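Local atomic coordinates of lipid binding protein (Grifola frondosa, PDB entry 5H0Q), a protein that binds lipid membranes, probably recognising domains that contain both sphingomyelin and cholesterol. Residues A[130-144]-A[186-200]. Sequence-based numbering, arbitrary orientation.
Sequences SGWQNPWNRSWDSQV and GSTGNETTAYVEYVY
Y198 reaches from strand 193-201 to strand 126-134. Its CB leaves the strand toward the other segment, with CG anti to the carbonyl carbon (chi1 -63°), which lays the ring against S130. S130 CB sits over the centre of one Y198 ring face, 3.6 Å from the centroid, a CH-pi contact. Y198 CE1 packs on V144 CG2 at 3.4 Å. Y198 OH lies in plane at the edge of the W132 ring, 3.4 Å from CE3. Y198 OH donates to G131 O over 2.7 Å, from above the carbonyl plane rather than on a lone pair. Further along the strand, S130 OG and Y200 OH are hydrogen-bonded at 2.6 Å.

The loop end is polar. N134 ND2 donates to E191 O at 3.0 Å, in the carbonyl plane, and also to C60 O. N134 OD1 accepts from S142 OG and R138 NH1 on opposite faces of its plane. This grips the amide and fixes its rotation. S142 N donates to N190 OD1 at 2.8 Å.

The contact joins the two sheets face to face, as in a beta sandwich. Strand 60-68 also touches W132 and Y198, while helix 41-55 covers the other side of strand 193-201 at Y195.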
ATOM      1  N   SER A 130      -0.216  -6.347   1.394  1.00 19.90           N
ATOM      2  CA  SER A 130       0.157  -5.193   2.195  1.00 20.51           C
ATOM      3  C   SER A 130      -0.708  -5.197   3.446  1.00 21.74           C
ATOM      4  O   SER A 130      -1.916  -4.955   3.370  1.00 23.66           O
ATOM      5  CB  SER A 130      -0.023  -3.910   1.400  1.00 21.57           C
ATOM      6  OG  SER A 130       0.739  -3.977   0.208  1.00 26.69           O
ATOM      7  N   GLY A 131      -0.087  -5.477   4.580  1.00 21.56           N
ATOM      8  CA  GLY A 131      -0.817  -5.657   5.811  1.00 22.35           C
ATOM      9  C   GLY A 131      -0.323  -4.757   6.926  1.00 23.51           C
ATOM     10  O   GLY A 131       0.830  -4.336   6.962  1.00 23.24           O
ATOM     11  N   TRP A 132      -1.219  -4.506   7.864  1.00 22.12           N
ATOM     12  CA  TRP A 132      -0.905  -3.697   9.022  1.00 22.34           C
ATOM     13  C   TRP A 132      -1.500  -4.367  10.243  1.00 23.07           C
ATOM     14  O   TRP A 132      -2.454  -5.138  10.163  1.00 23.31           O
ATOM     15  CB  TRP A 132      -1.444  -2.260   8.861  1.00 21.16           C
ATOM     16  CG  TRP A 132      -2.941  -2.260   8.628  1.00 23.64           C
ATOM     17  CD1 TRP A 132      -3.928  -2.224   9.576  1.00 22.66           C
ATOM     18  CD2 TRP A 132      -3.597  -2.395   7.373  1.00 23.26           C
ATOM     19  NE1 TRP A 132      -5.163  -2.287   8.975  1.00 20.61           N
ATOM     20  CE2 TRP A 132      -4.984  -2.419   7.623  1.00 21.57           C
ATOM     21  CE3 TRP A 132      -3.145  -2.498   6.046  1.00 20.14           C
ATOM     22  CZ2 TRP A 132      -5.915  -2.531   6.598  1.00 22.64           C
ATOM     23  CZ3 TRP A 132      -4.057  -2.571   5.052  1.00 21.29           C
ATOM     24  CH2 TRP A 132      -5.429  -2.616   5.323  1.00 20.79           C
ATOM     25  N   GLN A 133      -0.926  -4.052  11.392  1.00 27.40           N
ATOM     26  CA  GLN A 133      -1.419  -4.568  12.665  1.00 25.41           C
ATOM     27  C   GLN A 133      -1.020  -3.526  13.698  1.00 28.26           C
ATOM     28  O   GLN A 133       0.171  -3.373  13.996  1.00 27.62           O
ATOM     29  CB  GLN A 133      -0.836  -5.943  12.966  1.00 28.98           C
ATOM     30  CG  GLN A 133      -1.421  -6.629  14.207  1.00 30.27           C
ATOM     31  CD  GLN A 133      -0.767  -6.186  15.506  1.00 33.56           C
ATOM     32  OE1 GLN A 133      -1.405  -5.547  16.358  1.00 35.71           O
ATOM     33  NE2 GLN A 133       0.505  -6.517  15.673  1.00 33.87           N
ATOM     34  N   ASN A 134      -2.008  -2.775  14.180  1.00 25.85           N
ATOM     35  CA  ASN A 134      -1.782  -1.667  15.100  1.00 30.23           C
ATOM     36  C   ASN A 134      -2.532  -1.985  16.386  1.00 27.36           C
ATOM     37  O   ASN A 134      -3.773  -1.901  16.409  1.00 27.52           O
ATOM     38  CB  ASN A 134      -2.253  -0.347  14.492  1.00 24.21           C
ATOM     39  CG  ASN A 134      -1.617   0.845  15.173  1.00 24.85           C
ATOM     40  OD1 ASN A 134      -0.658   0.674  15.930  1.00 28.70           O
ATOM     41  ND2 ASN A 134      -2.105   2.053  14.870  1.00 25.63           N
ATOM     42  N   PRO A 135      -1.848  -2.371  17.456  1.00 30.30           N
ATOM     43  CA  PRO A 135      -2.532  -2.971  18.605  1.00 30.17           C
ATOM     44  C   PRO A 135      -3.117  -1.949  19.566  1.00 29.90           C
ATOM     45  O   PRO A 135      -2.613  -0.836  19.715  1.00 32.42           O
ATOM     46  CB  PRO A 135      -1.414  -3.755  19.296  1.00 39.02           C
ATOM     47  CG  PRO A 135      -0.204  -2.965  19.011  1.00 32.07           C
ATOM     48  CD  PRO A 135      -0.386  -2.415  17.611  1.00 29.86           C
ATOM     49  N   TRP A 136      -4.181  -2.371  20.247  1.00 33.48           N
ATOM     50  CA  TRP A 136      -4.764  -1.547  21.297  1.00 32.20           C
ATOM     51  C   TRP A 136      -3.868  -1.517  22.521  1.00 33.09           C
ATOM     52  O   TRP A 136      -3.751  -0.478  23.185  1.00 38.05           O
ATOM     53  CB  TRP A 136      -6.152  -2.071  21.647  1.00 31.34           C
ATOM     54  CG  TRP A 136      -7.004  -1.107  22.436  1.00 41.63           C
ATOM     55  CD1 TRP A 136      -7.779  -0.089  21.942  1.00 35.36           C
ATOM     56  CD2 TRP A 136      -7.171  -1.089  23.846  1.00 47.86           C
ATOM     57  NE1 TRP A 136      -8.416   0.558  22.966  1.00 45.98           N
ATOM     58  CE2 TRP A 136      -8.057  -0.037  24.150  1.00 38.65           C
ATOM     59  CE3 TRP A 136      -6.653  -1.860  24.886  1.00 43.97           C
ATOM     60  CZ2 TRP A 136      -8.434   0.264  25.444  1.00 47.63           C
ATOM     61  CZ3 TRP A 136      -7.032  -1.561  26.180  1.00 53.95           C
ATOM     62  CH2 TRP A 136      -7.913  -0.507  26.448  1.00 55.29           C
ATOM     63  N   ASN A 137      -3.212  -2.640  22.835  1.00 37.66           N
ATOM     64  CA  ASN A 137      -2.348  -2.726  24.008  1.00 43.01           C
ATOM     65  C   ASN A 137      -0.963  -2.211  23.633  1.00 44.67           C
ATOM     66  O   ASN A 137      -0.226  -2.869  22.884  1.00 37.36           O
ATOM     67  CB  ASN A 137      -2.293  -4.163  24.519  1.00 45.24           C
ATOM     68  CG  ASN A 137      -1.402  -4.321  25.722  1.00 51.68           C
ATOM     69  OD1 ASN A 137      -0.494  -3.525  25.955  1.00 48.28           O
ATOM     70  ND2 ASN A 137      -1.644  -5.371  26.492  1.00 56.14           N
ATOM     71  N   ARG A 138      -0.595  -1.045  24.154  1.00 43.85           N
ATOM     72  CA  ARG A 138       0.618  -0.393  23.690  1.00 38.75           C
ATOM     73  C   ARG A 138       1.863  -0.872  24.415  1.00 51.87           C
ATOM     74  O   ARG A 138       2.931  -0.265  24.264  1.00 41.09           O
ATOM     75  CB  ARG A 138       0.465   1.123  23.782  1.00 38.90           C
ATOM     76  CG  ARG A 138      -0.734   1.654  22.987  1.00 36.43           C
ATOM     77  CD  ARG A 138      -0.786   1.128  21.532  1.00 35.26           C
ATOM     78  NE  ARG A 138       0.353   1.566  20.732  1.00 36.18           N
ATOM     79  CZ  ARG A 138       0.418   1.464  19.403  1.00 33.23           C
ATOM     80  NH1 ARG A 138      -0.585   0.946  18.710  1.00 30.67           N
ATOM     81  NH2 ARG A 138       1.471   1.912  18.751  1.00 31.34           N
ATOM     82  N   SER A 139       1.780  -1.982  25.147  1.00 42.03           N
ATOM     83  CA  SER A 139       2.995  -2.733  25.434  1.00 44.56           C
ATOM     84  C   SER A 139       3.628  -3.264  24.153  1.00 43.77           C
ATOM     85  O   SER A 139       4.821  -3.602  24.143  1.00 49.38           O
ATOM     86  CB  SER A 139       2.685  -3.880  26.396  1.00 52.46           C
ATOM     87  OG  SER A 139       2.323  -3.385  27.677  1.00 63.10           O
ATOM     88  N   TRP A 140       2.865  -3.318  23.071  1.00 43.86           N
ATOM     89  CA  TRP A 140       3.336  -3.782  21.774  1.00 44.25           C
ATOM     90  C   TRP A 140       3.388  -2.615  20.790  1.00 46.50           C
ATOM     91  O   TRP A 140       2.814  -1.547  21.015  1.00 40.64           O
ATOM     92  CB  TRP A 140       2.424  -4.900  21.251  1.00 44.21           C
ATOM     93  CG  TRP A 140       2.163  -5.985  22.265  1.00 45.75           C
ATOM     94  CD1 TRP A 140       1.129  -6.039  23.159  1.00 57.52           C
ATOM     95  CD2 TRP A 140       2.949  -7.164  22.494  1.00 59.53           C
ATOM     96  NE1 TRP A 140       1.220  -7.176  23.921  1.00 62.67           N
ATOM     97  CE2 TRP A 140       2.328  -7.883  23.538  1.00 60.57           C
ATOM     98  CE3 TRP A 140       4.115  -7.682  21.921  1.00 62.26           C
ATOM     99  CZ2 TRP A 140       2.832  -9.095  24.017  1.00 64.78           C
ATOM    100  CZ3 TRP A 140       4.616  -8.887  22.403  1.00 69.92           C
ATOM    101  CH2 TRP A 140       3.974  -9.575  23.442  1.00 63.88           C
ATOM    102  N   ASP A 141       4.086  -2.831  19.679  1.00 38.27           N
ATOM    103  CA  ASP A 141       4.335  -1.780  18.708  1.00 46.38           C
ATOM    104  C   ASP A 141       3.452  -1.956  17.486  1.00 35.53           C
ATOM    105  O   ASP A 141       3.026  -3.069  17.148  1.00 33.13           O
ATOM    106  CB  ASP A 141       5.796  -1.781  18.261  1.00 51.33           C
ATOM    107  CG  ASP A 141       6.754  -1.748  19.419  1.00 69.75           C
ATOM    108  OD1 ASP A 141       6.424  -1.099  20.428  1.00 70.65           O
ATOM    109  OD2 ASP A 141       7.829  -2.373  19.311  1.00 65.62           O
ATOM    110  N   SER A 142       3.219  -0.836  16.804  1.00 31.63           N
ATOM    111  CA  SER A 142       2.632  -0.876  15.469  1.00 29.48           C
ATOM    112  C   SER A 142       3.503  -1.693  14.527  1.00 29.74           C
ATOM    113  O   SER A 142       4.739  -1.615  14.569  1.00 32.18           O
ATOM    114  CB  SER A 142       2.485   0.529  14.913  1.00 28.80           C
ATOM    115  OG  SER A 142       1.843   1.394  15.848  1.00 30.40           O
ATOM    116  N   GLN A 143       2.841  -2.443  13.638  1.00 29.37           N
ATOM    117  CA  GLN A 143       3.507  -3.369  12.722  1.00 28.77           C
ATOM    118  C   GLN A 143       3.022  -3.168  11.296  1.00 26.73           C
ATOM    119  O   GLN A 143       1.865  -2.803  11.058  1.00 25.25           O
ATOM    120  CB  GLN A 143       3.274  -4.841  13.130  1.00 32.05           C
ATOM    121  CG  GLN A 143       3.746  -5.179  14.548  1.00 37.65           C
ATOM    122  CD  GLN A 143       5.236  -4.994  14.730  1.00 37.54           C
ATOM    123  OE1 GLN A 143       6.029  -5.273  13.826  1.00 35.80           O
ATOM    124  NE2 GLN A 143       5.632  -4.537  15.910  1.00 37.65           N
ATOM    125  N   VAL A 144       3.905  -3.481  10.337  1.00 26.83           N
ATOM    126  CA  VAL A 144       3.589  -3.426   8.916  1.00 25.19           C
ATOM    127  C   VAL A 144       4.287  -4.599   8.235  1.00 26.39           C
ATOM    128  O   VAL A 144       5.339  -5.051   8.688  1.00 28.86           O
ATOM    129  CB  VAL A 144       4.016  -2.083   8.291  1.00 32.64           C
ATOM    130  CG1 VAL A 144       5.513  -1.943   8.322  1.00 27.15           C
ATOM    131  CG2 VAL A 144       3.478  -1.922   6.903  1.00 35.48           C
ATOM    132  N   GLY A 186       6.965  -1.383   3.039  1.00 24.96           N
ATOM    133  CA  GLY A 186       5.985  -0.795   3.931  1.00 25.60           C
ATOM    134  C   GLY A 186       6.661  -0.119   5.103  1.00 28.32           C
ATOM    135  O   GLY A 186       7.712  -0.540   5.562  1.00 28.41           O
ATOM    136  N   SER A 187       6.041   0.966   5.573  1.00 28.90           N
ATOM    137  CA  SER A 187       6.482   1.609   6.800  1.00 31.87           C
ATOM    138  C   SER A 187       5.269   2.084   7.590  1.00 25.18           C
ATOM    139  O   SER A 187       4.227   2.412   7.027  1.00 24.54           O
ATOM    140  CB  SER A 187       7.408   2.792   6.505  1.00 33.40           C
ATOM    141  OG  SER A 187       6.689   3.793   5.806  1.00 41.92           O
ATOM    142  N   THR A 188       5.426   2.138   8.914  1.00 27.79           N
ATOM    143  CA  THR A 188       4.371   2.607   9.800  1.00 24.98           C
ATOM    144  C   THR A 188       4.997   3.436  10.906  1.00 29.91           C
ATOM    145  O   THR A 188       6.113   3.166  11.349  1.00 29.92           O
ATOM    146  CB  THR A 188       3.572   1.442  10.418  1.00 28.53           C
ATOM    147  OG1 THR A 188       2.448   1.943  11.153  1.00 29.66           O
ATOM    148  CG2 THR A 188       4.420   0.622  11.314  1.00 29.93           C
ATOM    149  N   GLY A 189       4.262   4.445  11.349  1.00 27.73           N
ATOM    150  CA  GLY A 189       4.569   5.051  12.621  1.00 27.89           C
ATOM    151  C   GLY A 189       4.230   4.102  13.749  1.00 37.43           C
ATOM    152  O   GLY A 189       3.461   3.157  13.587  1.00 33.28           O
ATOM    153  N   ASN A 190       4.837   4.327  14.908  1.00 32.33           N
ATOM    154  CA  ASN A 190       4.533   3.531  16.090  1.00 31.07           C
ATOM    155  C   ASN A 190       3.666   4.392  17.007  1.00 36.84           C
ATOM    156  O   ASN A 190       4.156   5.005  17.950  1.00 37.80           O
ATOM    157  CB  ASN A 190       5.784   3.088  16.779  1.00 35.11           C
ATOM    158  CG  ASN A 190       5.513   2.054  17.847  1.00 36.18           C
ATOM    159  OD1 ASN A 190       4.425   1.481  17.897  1.00 39.47           O
ATOM    160  ND2 ASN A 190       6.495   1.791  18.685  1.00 46.40           N
ATOM    161  N   GLU A 191       2.368   4.421  16.725  1.00 31.31           N
ATOM    162  CA  GLU A 191       1.423   5.180  17.537  1.00 33.55           C
ATOM    163  C   GLU A 191       0.018   4.660  17.265  1.00 36.40           C
ATOM    164  O   GLU A 191      -0.225   3.927  16.294  1.00 30.08           O
ATOM    165  CB  GLU A 191       1.527   6.680  17.251  1.00 50.42           C
ATOM    166  CG  GLU A 191       1.305   7.077  15.806  1.00 56.91           C
ATOM    167  CD  GLU A 191       1.338   8.582  15.598  1.00 80.08           C
ATOM    168  OE1 GLU A 191       0.820   9.319  16.465  1.00 84.01           O
ATOM    169  OE2 GLU A 191       1.883   9.034  14.569  1.00 79.58           O
ATOM    170  N   THR A 192      -0.913   5.057  18.142  1.00 30.62           N
ATOM    171  CA  THR A 192      -2.274   4.538  18.057  1.00 29.14           C
ATOM    172  C   THR A 192      -2.958   4.948  16.762  1.00 28.06           C
ATOM    173  O   THR A 192      -3.747   4.171  16.206  1.00 27.29           O
ATOM    174  CB  THR A 192      -3.116   4.988  19.259  1.00 30.32           C
ATOM    175  OG1 THR A 192      -3.145   6.419  19.364  1.00 30.81           O
ATOM    176  CG2 THR A 192      -2.560   4.400  20.541  1.00 31.59           C
ATOM    177  N   THR A 193      -2.714   6.170  16.283  1.00 26.17           N
ATOM    178  CA  THR A 193      -3.263   6.610  15.000  1.00 26.51           C
ATOM    179  C   THR A 193      -2.069   6.838  14.073  1.00 35.04           C
ATOM    180  O   THR A 193      -1.497   7.927  14.022  1.00 34.90           O
ATOM    181  CB  THR A 193      -4.158   7.858  15.153  1.00 37.20           C
ATOM    182  OG1 THR A 193      -3.514   8.836  15.967  1.00 36.49           O
ATOM    183  CG2 THR A 193      -5.421   7.485  15.836  1.00 29.29           C
ATOM    184  N   ALA A 194      -1.687   5.791  13.341  1.00 26.75           N
ATOM    185  CA  ALA A 194      -0.385   5.727  12.685  1.00 30.39           C
ATOM    186  C   ALA A 194      -0.494   5.966  11.186  1.00 28.13           C
ATOM    187  O   ALA A 194      -1.389   5.431  10.525  1.00 24.03           O
ATOM    188  CB  ALA A 194       0.274   4.370  12.925  1.00 31.66           C
ATOM    189  N   TYR A 195       0.431   6.760  10.655  1.00 28.37           N
ATOM    190  CA  TYR A 195       0.586   6.863   9.211  1.00 27.57           C
ATOM    191  C   TYR A 195       1.280   5.611   8.720  1.00 23.97           C
ATOM    192  O   TYR A 195       2.287   5.169   9.295  1.00 25.24           O
ATOM    193  CB  TYR A 195       1.410   8.087   8.823  1.00 25.28           C
ATOM    194  CG  TYR A 195       0.667   9.408   8.825  1.00 30.25           C
ATOM    195  CD1 TYR A 195       0.963  10.383   7.882  1.00 52.73           C
ATOM    196  CD2 TYR A 195      -0.313   9.667   9.747  1.00 38.08           C
ATOM    197  CE1 TYR A 195       0.306  11.596   7.877  1.00 68.33           C
ATOM    198  CE2 TYR A 195      -0.971  10.892   9.760  1.00 36.32           C
ATOM    199  CZ  TYR A 195      -0.666  11.841   8.815  1.00 54.47           C
ATOM    200  OH  TYR A 195      -1.323  13.055   8.816  1.00 54.41           O
ATOM    201  N   VAL A 196       0.765   5.057   7.628  1.00 21.10           N
ATOM    202  CA  VAL A 196       1.360   3.890   6.987  1.00 21.36           C
ATOM    203  C   VAL A 196       1.603   4.257   5.536  1.00 22.93           C
ATOM    204  O   VAL A 196       0.756   4.911   4.918  1.00 22.10           O
ATOM    205  CB  VAL A 196       0.433   2.668   7.102  1.00 21.91           C
ATOM    206  CG1 VAL A 196       0.978   1.489   6.292  1.00 21.32           C
ATOM    207  CG2 VAL A 196       0.273   2.289   8.530  1.00 25.65           C
ATOM    208  N   GLU A 197       2.750   3.829   4.989  1.00 24.94           N
ATOM    209  CA  GLU A 197       3.064   4.016   3.575  1.00 22.33           C
ATOM    210  C   GLU A 197       3.509   2.693   2.969  1.00 22.16           C
ATOM    211  O   GLU A 197       4.377   2.013   3.520  1.00 22.28           O
ATOM    212  CB  GLU A 197       4.166   5.042   3.350  1.00 24.48           C
ATOM    213  CG  GLU A 197       4.529   5.274   1.852  1.00 27.15           C
ATOM    214  CD  GLU A 197       5.667   6.264   1.661  1.00 24.06           C
ATOM    215  OE1 GLU A 197       6.800   5.919   2.029  1.00 30.92           O
ATOM    216  OE2 GLU A 197       5.415   7.376   1.154  1.00 32.97           O
ATOM    217  N   TYR A 198       2.908   2.331   1.840  1.00 20.16           N
ATOM    218  CA  TYR A 198       3.365   1.217   1.013  1.00 19.48           C
ATOM    219  C   TYR A 198       3.868   1.773  -0.310  1.00 21.62           C
ATOM    220  O   TYR A 198       3.162   2.558  -0.950  1.00 20.44           O
ATOM    221  CB  TYR A 198       2.216   0.244   0.758  1.00 21.49           C
ATOM    222  CG  TYR A 198       1.686  -0.399   1.997  1.00 21.30           C
ATOM    223  CD1 TYR A 198       2.421  -1.359   2.681  1.00 24.22           C
ATOM    224  CD2 TYR A 198       0.463  -0.007   2.532  1.00 21.09           C
ATOM    225  CE1 TYR A 198       1.939  -1.932   3.858  1.00 27.39           C
ATOM    226  CE2 TYR A 198      -0.032  -0.582   3.689  1.00 22.10           C
ATOM    227  CZ  TYR A 198       0.708  -1.531   4.355  1.00 22.55           C
ATOM    228  OH  TYR A 198       0.241  -2.114   5.508  1.00 23.74           O
ATOM    229  N   VAL A 199       5.027   1.288  -0.760  1.00 22.18           N
ATOM    230  CA  VAL A 199       5.568   1.664  -2.058  1.00 21.62           C
ATOM    231  C   VAL A 199       5.912   0.398  -2.808  1.00 19.02           C
ATOM    232  O   VAL A 199       6.719  -0.402  -2.320  1.00 24.08           O
ATOM    233  CB  VAL A 199       6.821   2.527  -1.929  1.00 22.44           C
ATOM    234  CG1 VAL A 199       7.292   2.979  -3.285  1.00 30.03           C
ATOM    235  CG2 VAL A 199       6.518   3.715  -1.042  1.00 28.67           C
ATOM    236  N   TYR A 200       5.400   0.278  -4.018  1.00 20.68           N
ATOM    237  CA  TYR A 200       5.720  -0.852  -4.897  1.00 22.13           C
ATOM    238  C   TYR A 200       6.579  -0.338  -6.043  1.00 18.54           C
ATOM    239  O   TYR A 200       6.219   0.668  -6.677  1.00 23.23           O
ATOM    240  CB  TYR A 200       4.442  -1.485  -5.415  1.00 17.83           C
ATOM    241  CG  TYR A 200       3.386  -1.638  -4.368  1.00 19.13           C
ATOM    242  CD1 TYR A 200       3.689  -2.202  -3.131  1.00 19.20           C
ATOM    243  CD2 TYR A 200       2.094  -1.219  -4.605  1.00 20.62           C
ATOM    244  CE1 TYR A 200       2.737  -2.320  -2.170  1.00 18.44           C
ATOM    245  CE2 TYR A 200       1.126  -1.328  -3.638  1.00 19.99           C
ATOM    246  CZ  TYR A 200       1.445  -1.883  -2.427  1.00 20.67           C
ATOM    247  OH  TYR A 200       0.475  -1.967  -1.459  1.00 23.52           O
TER
HETATM  248  O   HOH W   1       0.551  -0.185  11.862  1.00 26.00           O